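PDB 4UUC: ankyrin repeat and SOCS box protein 11 from Homo sapiens, which recognises substrates such as BIK, DIRAS2 and RPN1 for a cullin-5-RING E3 ubiquitin ligase that marks them for proteasomal degradation, and is represented here by its ankyrin repeat domain. Local coordinates for residues S40-C45 with A71-N76; G48-A53 with S82-N87; T169-A174 with K201-L206. All blocks are in the same frame, centred on the assembly; numbering follows the deposited sequence.

Interaction 1: S40-C45 with A71-N76; sequences SLHEAC and ATPLFN
The backbones come nearest at H42 and P73, with CA atoms 4.8 Å apart, and stay close one turn on, at C45 and N76. H42 carries most of the contact. Its CG is anti to the carbonyl carbon (chi1 -79°), and this sends the ring across to the start of helix 73-80. There H42 NE2 packs 3.5 Å from P73 CD and makes a weak, bent bond to A71 O. The stronger partner of NE2 is G65 O, and ND1 is bonded to S39 N. Both ring nitrogens are therefore held, and the ring cannot turn freely. The amide of N76 crosses the imidazole at 63° between planes. N76 ND2 gives a fairly straight bond to H42 O (3.0 Å, 163° at the hydrogen). The donor stands above the carbonyl plane, while the oxygen lies close to the plane of the amide. L41 CD2 meets P73 CG at 3.8 Å, and C45 SG lies against P73 CB. T72 caps its helix by accepting from F75 N. Repeats ANK 2 and ANK 3 each supply a first helix here. S39-H42 (SSLH) and T72-F75 (TPLF) stand where ankyrin repeats carry TPLH, at the start of the first helix.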
ATOM      1  N   SER A  40       6.530   1.268 -20.766  1.00 15.55           N
ATOM      2  CA  SER A  40       6.527  -0.192 -20.720  1.00 17.23           C
ATOM      3  C   SER A  40       6.876  -0.694 -19.319  1.00 17.22           C
ATOM      4  O   SER A  40       6.343  -1.711 -18.864  1.00 15.58           O
ATOM      5  CB  SER A  40       7.504  -0.757 -21.747  1.00 18.30           C
ATOM      6  OG  SER A  40       7.054  -0.479 -23.065  1.00 19.57           O
ATOM      7  N   LEU A  41       7.756   0.024 -18.627  1.00 16.98           N
ATOM      8  CA  LEU A  41       8.117  -0.347 -17.259  1.00 20.68           C
ATOM      9  C   LEU A  41       6.906  -0.266 -16.332  1.00 20.36           C
ATOM     10  O   LEU A  41       6.708  -1.145 -15.492  1.00 14.87           O
ATOM     11  CB  LEU A  41       9.242   0.544 -16.728  1.00 22.58           C
ATOM     12  CG  LEU A  41       9.692   0.237 -15.293  1.00 16.95           C
ATOM     13  CD1 LEU A  41      10.211  -1.195 -15.173  1.00 14.74           C
ATOM     14  CD2 LEU A  41      10.748   1.227 -14.834  1.00 19.55           C
ATOM     15  N   HIS A  42       6.103   0.788 -16.481  1.00 17.28           N
ATOM     16  CA  HIS A  42       4.856   0.906 -15.724  1.00 17.43           C
ATOM     17  C   HIS A  42       4.003  -0.349 -15.907  1.00 16.53           C
ATOM     18  O   HIS A  42       3.488  -0.901 -14.934  1.00 15.93           O
ATOM     19  CB  HIS A  42       4.047   2.138 -16.152  1.00 16.94           C
ATOM     20  CG  HIS A  42       4.535   3.429 -15.569  1.00 19.38           C
ATOM     21  ND1 HIS A  42       5.024   4.456 -16.347  1.00 22.03           N
ATOM     22  CD2 HIS A  42       4.587   3.870 -14.290  1.00 20.38           C
ATOM     23  CE1 HIS A  42       5.366   5.471 -15.573  1.00 26.64           C
ATOM     24  NE2 HIS A  42       5.111   5.142 -14.319  1.00 17.66           N
ATOM     25  N   GLU A  43       3.868  -0.808 -17.152  1.00 15.29           N
ATOM     26  CA  GLU A  43       3.006  -1.950 -17.441  1.00 15.17           C
ATOM     27  C   GLU A  43       3.590  -3.267 -16.917  1.00 14.95           C
ATOM     28  O   GLU A  43       2.851  -4.100 -16.394  1.00 17.01           O
ATOM     29  CB  GLU A  43       2.735  -2.042 -18.946  1.00 18.08           C
ATOM     30  CG  GLU A  43       2.114  -0.757 -19.495  1.00 18.94           C
ATOM     31  CD  GLU A  43       0.979  -0.966 -20.485  1.00 28.74           C
ATOM     32  OE1 GLU A  43       0.269  -1.993 -20.403  1.00 37.79           O
ATOM     33  OE2 GLU A  43       0.788  -0.082 -21.351  1.00 28.83           O
ATOM     34  N   ALA A  44       4.901  -3.458 -17.040  1.00 15.11           N
ATOM     35  CA  ALA A  44       5.535  -4.655 -16.479  1.00 13.72           C
ATOM     36  C   ALA A  44       5.328  -4.718 -14.967  1.00 15.44           C
ATOM     37  O   ALA A  44       5.034  -5.773 -14.415  1.00 15.48           O
ATOM     38  CB  ALA A  44       7.023  -4.688 -16.801  1.00 14.96           C
ATOM     39  N   CYS A  45       5.483  -3.587 -14.292  1.00 16.41           N
ATOM     40  CA  CYS A  45       5.377  -3.580 -12.837  1.00 15.13           C
ATOM     41  C   CYS A  45       3.931  -3.787 -12.382  1.00 12.57           C
ATOM     42  O   CYS A  45       3.687  -4.426 -11.364  1.00 15.18           O
ATOM     43  CB  CYS A  45       5.942  -2.276 -12.274  1.00 16.34           C
ATOM     44  SG  CYS A  45       7.741  -2.187 -12.399  1.00 19.66           S
ATOM     45  N   ALA A  71       1.136   7.865 -10.920  1.00 17.77           N
ATOM     46  CA  ALA A  71       1.618   6.518 -10.632  1.00 21.58           C
ATOM     47  C   ALA A  71       3.077   6.360 -11.047  1.00 21.58           C
ATOM     48  O   ALA A  71       3.480   6.794 -12.129  1.00 22.84           O
ATOM     49  CB  ALA A  71       0.752   5.484 -11.334  1.00 22.38           C
ATOM     50  N   THR A  72       3.857   5.744 -10.166  1.00 19.62           N
ATOM     51  CA  THR A  72       5.235   5.366 -10.448  1.00 15.74           C
ATOM     52  C   THR A  72       5.308   3.855 -10.666  1.00 18.83           C
ATOM     53  O   THR A  72       4.360   3.136 -10.337  1.00 17.32           O
ATOM     54  CB  THR A  72       6.175   5.761  -9.300  1.00 21.20           C
ATOM     55  OG1 THR A  72       5.730   5.135  -8.090  1.00 18.79           O
ATOM     56  CG2 THR A  72       6.191   7.276  -9.109  1.00 22.53           C
ATOM     57  N   PRO A  73       6.425   3.365 -11.228  1.00 18.54           N
ATOM     58  CA  PRO A  73       6.577   1.908 -11.340  1.00 18.34           C
ATOM     59  C   PRO A  73       6.449   1.217  -9.984  1.00 18.03           C
ATOM     60  O   PRO A  73       5.869   0.135  -9.908  1.00 16.28           O
ATOM     61  CB  PRO A  73       7.983   1.746 -11.919  1.00 18.00           C
ATOM     62  CG  PRO A  73       8.205   3.017 -12.708  1.00 19.99           C
ATOM     63  CD  PRO A  73       7.490   4.093 -11.945  1.00 23.22           C
ATOM     64  N   LEU A  74       6.962   1.849  -8.930  1.00 17.48           N
ATOM     65  CA  LEU A  74       6.909   1.256  -7.595  1.00 16.69           C
ATOM     66  C   LEU A  74       5.471   1.142  -7.101  1.00 16.74           C
ATOM     67  O   LEU A  74       5.095   0.129  -6.506  1.00 16.28           O
ATOM     68  CB  LEU A  74       7.747   2.069  -6.608  1.00 18.23           C
ATOM     69  CG  LEU A  74       7.849   1.519  -5.181  1.00 18.87           C
ATOM     70  CD1 LEU A  74       8.425   0.099  -5.153  1.00 17.72           C
ATOM     71  CD2 LEU A  74       8.700   2.447  -4.333  1.00 22.17           C
ATOM     72  N   PHE A  75       4.664   2.171  -7.340  1.00 15.15           N
ATOM     73  CA  PHE A  75       3.250   2.098  -6.995  1.00 15.79           C
ATOM     74  C   PHE A  75       2.594   0.922  -7.719  1.00 14.82           C
ATOM     75  O   PHE A  75       1.881   0.128  -7.111  1.00 14.96           O
ATOM     76  CB  PHE A  75       2.532   3.408  -7.335  1.00 16.79           C
ATOM     77  CG  PHE A  75       1.056   3.377  -7.056  1.00 14.32           C
ATOM     78  CD1 PHE A  75       0.569   3.649  -5.788  1.00 19.40           C
ATOM     79  CD2 PHE A  75       0.157   3.067  -8.057  1.00 13.87           C
ATOM     80  CE1 PHE A  75      -0.789   3.608  -5.530  1.00 16.52           C
ATOM     81  CE2 PHE A  75      -1.198   3.027  -7.805  1.00 17.46           C
ATOM     82  CZ  PHE A  75      -1.672   3.301  -6.544  1.00 16.52           C
ATOM     83  N   ASN A  76       2.852   0.801  -9.019  1.00 15.04           N
ATOM     84  CA  ASN A  76       2.270  -0.282  -9.800  1.00 16.21           C
ATOM     85  C   ASN A  76       2.717  -1.646  -9.278  1.00 15.56           C
ATOM     86  O   ASN A  76       1.922  -2.584  -9.216  1.00 16.61           O
ATOM     87  CB  ASN A  76       2.633  -0.128 -11.278  1.00 17.19           C
ATOM     88  CG  ASN A  76       1.835   0.974 -11.959  1.00 19.33           C
ATOM     89  OD1 ASN A  76       1.051   1.674 -11.317  1.00 17.67           O
ATOM     90  ND2 ASN A  76       2.034   1.135 -13.262  1.00 18.36           N
TER

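Interaction 2: G48-A53 with S82-N87; sequences GHVACA and SAACVN
V50 and C85 bring the second helices of two neighbouring repeats together, with their CA atoms 4.8 Å apart. From V50 the side chain sets out toward helix 83-91. V50 CB touches both A84 CB and C85 SG, at 3.9 Å each. The CG2 branch is anti to the backbone N and reaches furthest across. V50 CG2 lies over the carbonyl of A84, 3.5 Å from A84 O, and also touches A84 CB. The CG1 branch of V50 takes the position between the backbone N and the carbonyl carbon (V50 chi1 64°) and meets A84 CB more distantly.

C85 answers from the other side. Its SG is anti to the carbonyl carbon (chi1 -84°) and lies against the backbone that leads into helix 50-58. C85 SG is 3.5 Å from V50 N and 3.6 Å from G48 C. The sulfur packs mainly on main chain. Further in, C85 also touches A77 of helix 73-80.

Segment 48-53 belongs to ANK 2 and segment 82-87 to ANK 3. In each of these ankyrin repeats a short turn joins two antiparallel helices, and the segments begin at its end. G48 ends helix 40-46 with positive phi, in a Schellman motif. H49 then takes the N-cap position of helix 50-58, as S82 does for helix 83-91.

G48 and S82 face each other with little room between them. S82 CB is 3.7 Å from G48 CA. No direct hydrogen bond joins the two segments. A water does so instead: it donates to G48 O at 3.0 Å and is hydrogen-bonded to S82 OG at 2.8 Å. S82 OG also accepts from C85 N, the capping bond of its helix.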
ATOM      1  N   GLY A  48       3.343  -7.303 -12.416  1.00 17.01           N
ATOM      2  CA  GLY A  48       4.209  -8.041 -11.509  1.00 14.88           C
ATOM      3  C   GLY A  48       5.283  -8.848 -12.221  1.00 16.62           C
ATOM      4  O   GLY A  48       5.732  -9.880 -11.715  1.00 17.47           O
ATOM      5  N   HIS A  49       5.712  -8.378 -13.390  1.00 13.50           N
ATOM      6  CA  HIS A  49       6.646  -9.133 -14.223  1.00 14.04           C
ATOM      7  C   HIS A  49       8.088  -8.659 -14.011  1.00 16.83           C
ATOM      8  O   HIS A  49       8.580  -7.777 -14.714  1.00 14.89           O
ATOM      9  CB  HIS A  49       6.241  -9.013 -15.696  1.00 13.99           C
ATOM     10  CG  HIS A  49       4.816  -9.390 -15.958  1.00 13.05           C
ATOM     11  ND1 HIS A  49       4.271 -10.580 -15.524  1.00 13.14           N
ATOM     12  CD2 HIS A  49       3.821  -8.735 -16.604  1.00 15.34           C
ATOM     13  CE1 HIS A  49       3.003 -10.642 -15.894  1.00 18.41           C
ATOM     14  NE2 HIS A  49       2.706  -9.536 -16.553  1.00 17.98           N
ATOM     15  N   VAL A  50       8.771  -9.263 -13.041  1.00 14.42           N
ATOM     16  CA  VAL A  50      10.075  -8.772 -12.603  1.00 15.09           C
ATOM     17  C   VAL A  50      11.169  -8.903 -13.670  1.00 12.65           C
ATOM     18  O   VAL A  50      12.018  -8.022 -13.790  1.00 17.36           O
ATOM     19  CB  VAL A  50      10.534  -9.500 -11.306  1.00 18.36           C
ATOM     20  CG1 VAL A  50      10.758 -10.985 -11.558  1.00 21.29           C
ATOM     21  CG2 VAL A  50      11.786  -8.848 -10.734  1.00 17.20           C
ATOM     22  N   ALA A  51      11.158  -9.988 -14.442  1.00 15.34           N
ATOM     23  CA  ALA A  51      12.192 -10.197 -15.451  1.00 17.34           C
ATOM     24  C   ALA A  51      12.072  -9.144 -16.552  1.00 16.66           C
ATOM     25  O   ALA A  51      13.076  -8.579 -16.996  1.00 17.73           O
ATOM     26  CB  ALA A  51      12.105 -11.605 -16.036  1.00 19.26           C
ATOM     27  N   CYS A  52      10.842  -8.863 -16.970  1.00 17.33           N
ATOM     28  CA  CYS A  52      10.597  -7.815 -17.953  1.00 18.81           C
ATOM     29  C   CYS A  52      11.001  -6.451 -17.396  1.00 16.85           C
ATOM     30  O   CYS A  52      11.638  -5.655 -18.086  1.00 16.64           O
ATOM     31  CB  CYS A  52       9.123  -7.795 -18.377  1.00 17.87           C
ATOM     32  SG  CYS A  52       8.618  -9.190 -19.405  1.00 19.21           S
ATOM     33  N   ALA A  53      10.632  -6.183 -16.146  1.00 15.61           N
ATOM     34  CA  ALA A  53      10.990  -4.923 -15.505  1.00 18.96           C
ATOM     35  C   ALA A  53      12.509  -4.734 -15.491  1.00 16.67           C
ATOM     36  O   ALA A  53      13.005  -3.669 -15.853  1.00 18.72           O
ATOM     37  CB  ALA A  53      10.430  -4.863 -14.089  1.00 19.38           C
ATOM     38  N   SER A  82       4.020  -7.935  -6.320  1.00 20.96           N
ATOM     39  CA  SER A  82       5.283  -8.610  -6.613  1.00 19.37           C
ATOM     40  C   SER A  82       6.450  -8.025  -5.817  1.00 21.20           C
ATOM     41  O   SER A  82       6.988  -6.971  -6.157  1.00 16.89           O
ATOM     42  CB  SER A  82       5.607  -8.534  -8.104  1.00 22.84           C
ATOM     43  OG  SER A  82       6.878  -9.113  -8.353  1.00 22.35           O
ATOM     44  N   ALA A  83       6.843  -8.723  -4.757  1.00 22.06           N
ATOM     45  CA  ALA A  83       7.971  -8.296  -3.940  1.00 17.27           C
ATOM     46  C   ALA A  83       9.249  -8.240  -4.771  1.00 15.47           C
ATOM     47  O   ALA A  83      10.098  -7.376  -4.560  1.00 18.66           O
ATOM     48  CB  ALA A  83       8.152  -9.238  -2.754  1.00 21.05           C
ATOM     49  N   ALA A  84       9.379  -9.167  -5.715  1.00 19.36           N
ATOM     50  CA  ALA A  84      10.543  -9.197  -6.591  1.00 20.47           C
ATOM     51  C   ALA A  84      10.640  -7.901  -7.397  1.00 20.73           C
ATOM     52  O   ALA A  84      11.725  -7.336  -7.543  1.00 18.88           O
ATOM     53  CB  ALA A  84      10.478 -10.403  -7.517  1.00 23.47           C
ATOM     54  N   CYS A  85       9.506  -7.431  -7.911  1.00 23.18           N
ATOM     55  CA  CYS A  85       9.465  -6.164  -8.640  1.00 21.66           C
ATOM     56  C   CYS A  85       9.848  -4.996  -7.738  1.00 19.24           C
ATOM     57  O   CYS A  85      10.632  -4.129  -8.129  1.00 18.83           O
ATOM     58  CB  CYS A  85       8.076  -5.917  -9.234  1.00 22.96           C
ATOM     59  SG  CYS A  85       7.784  -6.723 -10.829  1.00 26.15           S
ATOM     60  N   VAL A  86       9.288  -4.971  -6.534  1.00 18.94           N
ATOM     61  CA  VAL A  86       9.600  -3.918  -5.577  1.00 18.24           C
ATOM     62  C   VAL A  86      11.107  -3.878  -5.332  1.00 19.63           C
ATOM     63  O   VAL A  86      11.718  -2.812  -5.363  1.00 20.53           O
ATOM     64  CB  VAL A  86       8.841  -4.122  -4.243  1.00 17.73           C
ATOM     65  CG1 VAL A  86       9.325  -3.140  -3.183  1.00 21.25           C
ATOM     66  CG2 VAL A  86       7.335  -3.986  -4.462  1.00 18.96           C
ATOM     67  N   ASN A  87      11.707  -5.043  -5.112  1.00 22.28           N
ATOM     68  CA  ASN A  87      13.141  -5.116  -4.855  1.00 20.79           C
ATOM     69  C   ASN A  87      13.982  -4.591  -6.018  1.00 23.54           C
ATOM     70  O   ASN A  87      14.884  -3.783  -5.804  1.00 22.36           O
ATOM     71  CB  ASN A  87      13.554  -6.555  -4.536  1.00 23.40           C
ATOM     72  CG  ASN A  87      13.191  -6.967  -3.119  1.00 25.49           C
ATOM     73  OD1 ASN A  87      13.092  -6.130  -2.221  1.00 28.36           O
ATOM     74  ND2 ASN A  87      12.998  -8.264  -2.913  1.00 27.75           N
TER
HETATM   75  O   HOH W   1       7.483 -11.362  -9.825  1.00 29.92           O

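Interaction 3: T169-A174 with K201-L206; sequences TPLHAA and KSALDL
From helix 170-175 of ANK 6, H172 meets K201, A203 and L206, in and just before the short helix 203-206. T169 to H172 spell TPLH, the signature that opens the first helix of an ankyrin repeat. T169 and H172 form a capping box: T169 OG1 accepts from H172 N, and H172 ND1 accepts from T169 N at 3.2 Å, close to the ring plane. That bond helps fix the rotation of the imidazole.

The buried part is closely packed. L171 has CG anti to the backbone N (chi1 -173°), and L171 CD2 comes to 3.7 Å from A203 CB. L171 also touches L186 and L217, so helices 180-188 and 212-220 flank it. A203 is at the closest backbone approach, A203 CA lying 4.6 Å from H172 CA.

L206 is partly exposed. It crosses the imidazole at about a right angle, and L206 CD1 meets the ring edge, 3.5 Å from H172 CD2. The side at K201 is looser. K201 is exposed, and its side chain leads away from helix 170-175, leaving its main chain to make the contact. Next to it, S202 and D205 form a second capping box, in which D205 OD2 takes S202 N from above the carboxylate plane. The same oxygen is in a salt bridge with R196. H172 NE2 gives K201 O a weak bond of 2.9 Å, bent to 125° at the hydrogen.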
ATOM      1  N   THR A 169      -9.347   7.283  14.286  1.00 17.62           N
ATOM      2  CA  THR A 169      -8.254   6.396  14.657  1.00 17.30           C
ATOM      3  C   THR A 169      -8.405   5.058  13.928  1.00 16.47           C
ATOM      4  O   THR A 169      -9.475   4.755  13.403  1.00 14.98           O
ATOM      5  CB  THR A 169      -8.204   6.145  16.183  1.00 17.20           C
ATOM      6  OG1 THR A 169      -9.279   5.281  16.570  1.00 17.72           O
ATOM      7  CG2 THR A 169      -8.297   7.456  16.964  1.00 21.54           C
ATOM      8  N   PRO A 170      -7.328   4.258  13.882  1.00 14.66           N
ATOM      9  CA  PRO A 170      -7.422   2.901  13.333  1.00 16.23           C
ATOM     10  C   PRO A 170      -8.525   2.077  13.990  1.00 17.04           C
ATOM     11  O   PRO A 170      -9.148   1.251  13.322  1.00 15.27           O
ATOM     12  CB  PRO A 170      -6.040   2.317  13.626  1.00 16.63           C
ATOM     13  CG  PRO A 170      -5.140   3.497  13.609  1.00 18.55           C
ATOM     14  CD  PRO A 170      -5.941   4.604  14.237  1.00 15.81           C
ATOM     15  N   LEU A 171      -8.771   2.305  15.278  1.00 16.96           N
ATOM     16  CA  LEU A 171      -9.826   1.584  15.980  1.00 15.34           C
ATOM     17  C   LEU A 171     -11.205   1.994  15.459  1.00 17.86           C
ATOM     18  O   LEU A 171     -12.095   1.155  15.336  1.00 13.46           O
ATOM     19  CB  LEU A 171      -9.738   1.823  17.490  1.00 15.63           C
ATOM     20  CG  LEU A 171     -10.685   0.982  18.352  1.00 16.16           C
ATOM     21  CD1 LEU A 171     -10.265  -0.490  18.365  1.00 16.83           C
ATOM     22  CD2 LEU A 171     -10.755   1.531  19.763  1.00 20.82           C
ATOM     23  N   HIS A 172     -11.386   3.278  15.152  1.00 15.74           N
ATOM     24  CA  HIS A 172     -12.639   3.736  14.554  1.00 18.39           C
ATOM     25  C   HIS A 172     -12.878   3.036  13.225  1.00 15.74           C
ATOM     26  O   HIS A 172     -13.987   2.585  12.943  1.00 16.84           O
ATOM     27  CB  HIS A 172     -12.639   5.254  14.339  1.00 15.87           C
ATOM     28  CG  HIS A 172     -12.844   6.047  15.590  1.00 19.41           C
ATOM     29  ND1 HIS A 172     -11.842   6.793  16.171  1.00 24.77           N
ATOM     30  CD2 HIS A 172     -13.939   6.217  16.369  1.00 25.05           C
ATOM     31  CE1 HIS A 172     -12.306   7.382  17.258  1.00 24.23           C
ATOM     32  NE2 HIS A 172     -13.575   7.048  17.401  1.00 23.42           N
ATOM     33  N   ALA A 173     -11.830   2.947  12.411  1.00 16.44           N
ATOM     34  CA  ALA A 173     -11.913   2.263  11.127  1.00 15.26           C
ATOM     35  C   ALA A 173     -12.264   0.792  11.325  1.00 16.43           C
ATOM     36  O   ALA A 173     -13.119   0.254  10.630  1.00 14.85           O
ATOM     37  CB  ALA A 173     -10.612   2.390  10.370  1.00 15.68           C
ATOM     38  N   ALA A 174     -11.603   0.153  12.286  1.00 16.33           N
ATOM     39  CA  ALA A 174     -11.835  -1.259  12.562  1.00 18.76           C
ATOM     40  C   ALA A 174     -13.267  -1.505  13.043  1.00 12.09           C
ATOM     41  O   ALA A 174     -13.861  -2.542  12.739  1.00 16.66           O
ATOM     42  CB  ALA A 174     -10.831  -1.769  13.595  1.00 17.82           C
ATOM     43  N   LYS A 201     -18.108  10.412  17.448  1.00 22.69           N
ATOM     44  CA  LYS A 201     -18.383   8.994  17.708  1.00 24.09           C
ATOM     45  C   LYS A 201     -17.182   8.265  18.304  1.00 25.03           C
ATOM     46  O   LYS A 201     -16.048   8.450  17.861  1.00 21.60           O
ATOM     47  CB  LYS A 201     -18.795   8.285  16.413  1.00 26.67           C
ATOM     48  CG  LYS A 201     -19.977   8.909  15.683  1.00 32.52           C
ATOM     49  CD  LYS A 201     -21.280   8.720  16.442  1.00 34.45           C
ATOM     50  CE  LYS A 201     -22.469   9.236  15.635  1.00 43.30           C
ATOM     51  NZ  LYS A 201     -23.755   9.084  16.372  1.00 54.48           N
ATOM     52  N   SER A 202     -17.438   7.431  19.308  1.00 21.52           N
ATOM     53  CA  SER A 202     -16.442   6.480  19.784  1.00 26.27           C
ATOM     54  C   SER A 202     -16.454   5.247  18.885  1.00 20.92           C
ATOM     55  O   SER A 202     -17.384   5.054  18.099  1.00 18.64           O
ATOM     56  CB  SER A 202     -16.728   6.070  21.224  1.00 29.12           C
ATOM     57  OG  SER A 202     -17.914   5.297  21.276  1.00 26.43           O
ATOM     58  N   ALA A 203     -15.430   4.409  19.003  1.00 22.43           N
ATOM     59  CA  ALA A 203     -15.388   3.169  18.237  1.00 19.10           C
ATOM     60  C   ALA A 203     -16.634   2.330  18.526  1.00 19.11           C
ATOM     61  O   ALA A 203     -17.264   1.807  17.609  1.00 17.47           O
ATOM     62  CB  ALA A 203     -14.126   2.386  18.555  1.00 22.12           C
ATOM     63  N   LEU A 204     -17.007   2.232  19.799  1.00 23.52           N
ATOM     64  CA  LEU A 204     -18.195   1.475  20.179  1.00 24.22           C
ATOM     65  C   LEU A 204     -19.450   2.028  19.494  1.00 24.17           C
ATOM     66  O   LEU A 204     -20.290   1.262  19.026  1.00 20.78           O
ATOM     67  CB  LEU A 204     -18.372   1.484  21.699  1.00 24.35           C
ATOM     68  CG  LEU A 204     -19.520   0.638  22.258  1.00 32.09           C
ATOM     69  CD1 LEU A 204     -19.354  -0.842  21.910  1.00 26.96           C
ATOM     70  CD2 LEU A 204     -19.616   0.823  23.763  1.00 34.61           C
ATOM     71  N   ASP A 205     -19.565   3.354  19.418  1.00 22.53           N
ATOM     72  CA  ASP A 205     -20.700   3.981  18.736  1.00 25.02           C
ATOM     73  C   ASP A 205     -20.802   3.536  17.278  1.00 21.79           C
ATOM     74  O   ASP A 205     -21.900   3.411  16.728  1.00 27.18           O
ATOM     75  CB  ASP A 205     -20.596   5.514  18.775  1.00 24.23           C
ATOM     76  CG  ASP A 205     -20.743   6.093  20.171  1.00 35.47           C
ATOM     77  OD1 ASP A 205     -21.386   5.462  21.037  1.00 32.19           O
ATOM     78  OD2 ASP A 205     -20.217   7.206  20.395  1.00 28.87           O
ATOM     79  N   LEU A 206     -19.652   3.320  16.645  1.00 19.90           N
ATOM     80  CA  LEU A 206     -19.607   2.992  15.222  1.00 20.91           C
ATOM     81  C   LEU A 206     -19.919   1.530  14.931  1.00 21.43           C
ATOM     82  O   LEU A 206     -20.334   1.194  13.823  1.00 20.19           O
ATOM     83  CB  LEU A 206     -18.233   3.333  14.643  1.00 21.42           C
ATOM     84  CG  LEU A 206     -17.871   4.819  14.606  1.00 18.12           C
ATOM     85  CD1 LEU A 206     -16.412   4.989  14.222  1.00 23.42           C
ATOM     86  CD2 LEU A 206     -18.771   5.573  13.636  1.00 21.44           C
TER

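Interactions 1 and 2 join the same two repeats, ANK 2 and ANK 3. Interaction 1 pairs their first helices and interaction 2 their second. The centres are 10 Å apart and the contacts touch. A44 O lies 2.9 Å from H49 N, a probable hydrogen bond across the turn of ANK 2. L74 CD1 packs on V86 CG1 within ANK 3. Interaction 3 lies on the opposite side of the chain's centre, toward the C-terminal end. Its centre is 35 Å from that of interaction 1, and their nearest atoms are about 19 Å apart. It nevertheless resembles interaction 1, because H42 and H172 each make a weak bond to a backbone carbonyl two residues before the helix opposite, 73-80 or 203-206.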